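Putative sugar isomerase (Parabacteroides distasonis, PDB 3LMZ) probably isomerises a sugar, as a member of the xylose isomerase-like TIM-barrel family, though its substrate is not established. Local coordinates at residues G202-R207 with I243-G248. Residues are numbered along the deposited sequence; the frame is centred on the assembly and turned at random.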
loop_
_atom_site.group_PDB
_atom_site.type_symbol
_atom_site.label_atom_id
_atom_site.label_comp_id
_atom_site.label_asym_id
_atom_site.label_seq_id
_atom_site.Cartn_x
_atom_site.Cartn_y
_atom_site.Cartn_z
ATOM N N GLY A 202 -10.392 6.428 -12.100
ATOM C CA GLY A 202 -9.290 6.270 -11.188
ATOM C C GLY A 202 -9.472 5.049 -10.335
ATOM O O GLY A 202 -10.581 4.680 -9.962
ATOM N N ILE A 203 -8.341 4.475 -9.947
ATOM C CA ILE A 203 -8.322 3.292 -9.098
ATOM C C ILE A 203 -6.983 3.239 -8.371
ATOM O O ILE A 203 -6.028 3.841 -8.816
ATOM C CB ILE A 203 -8.626 1.996 -9.912
ATOM C CG1 ILE A 203 -9.007 0.814 -9.007
ATOM C CG2 ILE A 203 -7.480 1.638 -10.905
ATOM C CD1 ILE A 203 -9.581 -0.369 -9.779
ATOM N N GLU A 204 -6.904 2.423 -7.338
ATOM C CA GLU A 204 -5.695 2.253 -6.535
ATOM C C GLU A 204 -4.579 1.768 -7.454
ATOM O O GLU A 204 -4.808 0.902 -8.273
ATOM C CB GLU A 204 -5.968 1.219 -5.429
ATOM C CG GLU A 204 -6.923 1.699 -4.389
ATOM C CD GLU A 204 -8.399 1.432 -4.678
ATOM O OE1 GLU A 204 -8.827 1.231 -5.841
ATOM O OE2 GLU A 204 -9.223 1.446 -3.699
ATOM N N ILE A 205 -3.353 2.273 -7.237
ATOM C CA ILE A 205 -2.208 1.883 -8.021
ATOM C C ILE A 205 -1.996 0.392 -7.869
ATOM O O ILE A 205 -2.000 -0.166 -6.749
ATOM C CB ILE A 205 -0.934 2.666 -7.619
ATOM C CG1 ILE A 205 -1.083 4.110 -8.124
ATOM C CG2 ILE A 205 0.333 1.955 -8.142
ATOM C CD1 ILE A 205 0.115 4.990 -7.845
ATOM N N GLY A 206 -1.858 -0.268 -9.020
ATOM C CA GLY A 206 -1.704 -1.710 -9.088
ATOM C C GLY A 206 -2.956 -2.437 -9.542
ATOM O O GLY A 206 -2.854 -3.544 -10.095
ATOM N N ARG A 207 -4.118 -1.844 -9.266
ATOM C CA ARG A 207 -5.418 -2.423 -9.645
ATOM C C ARG A 207 -5.814 -2.122 -11.077
ATOM O O ARG A 207 -6.754 -2.729 -11.584
ATOM C CB ARG A 207 -6.536 -1.975 -8.705
ATOM C CG ARG A 207 -6.323 -2.357 -7.310
ATOM C CD ARG A 207 -7.581 -2.110 -6.506
ATOM N NE ARG A 207 -7.454 -2.142 -5.049
ATOM C CZ ARG A 207 -8.473 -2.155 -4.225
ATOM N NH1 ARG A 207 -9.712 -2.288 -4.691
ATOM N NH2 ARG A 207 -8.233 -2.126 -2.961
ATOM N N ILE A 243 -5.050 5.997 -0.926
ATOM C CA ILE A 243 -3.750 6.694 -0.977
ATOM C C ILE A 243 -2.664 5.741 -0.469
ATOM O O ILE A 243 -1.657 5.471 -1.142
ATOM C CB ILE A 243 -3.748 8.004 -0.171
ATOM C CG1 ILE A 243 -4.629 9.079 -0.835
ATOM C CG2 ILE A 243 -2.309 8.481 -0.054
ATOM C CD1 ILE A 243 -4.972 10.226 0.137
ATOM N N ALA A 244 -2.903 5.136 0.681
ATOM C CA ALA A 244 -1.845 4.299 1.339
ATOM C C ALA A 244 -1.583 3.005 0.601
ATOM O O ALA A 244 -0.438 2.656 0.370
ATOM C CB ALA A 244 -2.266 4.006 2.797
ATOM N N GLU A 245 -2.655 2.371 0.084
ATOM C CA GLU A 245 -2.448 1.177 -0.734
ATOM C C GLU A 245 -1.665 1.519 -1.990
ATOM O O GLU A 245 -0.746 0.811 -2.387
ATOM C CB GLU A 245 -3.785 0.556 -1.165
ATOM C CG GLU A 245 -3.630 -0.694 -2.040
ATOM C CD GLU A 245 -4.943 -1.348 -2.465
ATOM O OE1 GLU A 245 -5.981 -1.058 -1.791
ATOM O OE2 GLU A 245 -4.873 -2.172 -3.401
ATOM N N SER A 246 -2.001 2.648 -2.638
ATOM C CA SER A 246 -1.332 3.021 -3.859
ATOM C C SER A 246 0.163 3.292 -3.608
ATOM O O SER A 246 1.032 2.913 -4.435
ATOM C CB SER A 246 -1.953 4.290 -4.414
ATOM O OG SER A 246 -3.286 4.153 -4.858
ATOM N N ILE A 247 0.494 3.953 -2.498
ATOM C CA ILE A 247 1.857 4.246 -2.114
ATOM C C ILE A 247 2.616 2.943 -1.840
ATOM O O ILE A 247 3.784 2.765 -2.260
ATOM C CB ILE A 247 1.895 5.265 -0.936
ATOM C CG1 ILE A 247 1.446 6.657 -1.404
ATOM C CG2 ILE A 247 3.276 5.244 -0.284
ATOM C CD1 ILE A 247 2.270 7.313 -2.514
ATOM N N GLY A 248 2.003 2.030 -1.109
ATOM C CA GLY A 248 2.649 0.744 -0.884
ATOM C C GLY A 248 2.979 -0.019 -2.135
ATOM O O GLY A 248 4.045 -0.533 -2.284
HETATM O O HOH W 1 -2.946 -2.505 -5.302
#
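The guanidinium of R207 meets two carboxylates in different ways: E204 CD lies over the centre of one face, 3.6 Å above the plane, whereas E245 comes to the edge that carries NE and NH2. This salt-bridge network ties the type II beta turn E204–R207 to helix 240-256, the last helix of the TIM barrel. The grip on E245 is side-on. R207 NE reaches E245 OE2 at 3.1 Å, almost in the guanidinium plane, and R207 NH2 reaches E245 OE1 at 2.8 Å, on that oxygen's syn lone pair. The two planes are turned 39° apart, so the bidentate pair is twisted rather than flat. E245 suits the helix position because its chain is fully extended, with CG anti to the backbone N (chi1 179°), and carries the carboxylate out to the arginine. E204, bent at chi2, instead lays its carboxylate over the guanidinium; the salt bridge from its OE1 to R207 NE is long, no N-H points at that oxygen, and OE1 also pairs with K234. E204 OE2 lies 4.5 Å from E245 OE1, and the arginine, which contacts both carboxylates, probably offsets their repulsion. An alanine at R207 would remove the guanidinium, and E245 would probably lose its direct salt bridge to the turn, leaving the two carboxylates less well screened from each other. K251 of the second subunit forms a salt bridge with E245 OE2, and the backbone carbonyl of R41 of that subunit accepts a hydrogen bond from R207 NH2, which places the network at the dimer interface. Nearer the helix backbone, the small S246 lets the turn come close, and I205 CB packs on S246 CB at 3.7 Å. A water donates to both I205 O and E245 OE2, while S246 OG, also bonded to G242 O, accepts a nearly straight bond from I205 N at 3.0 Å.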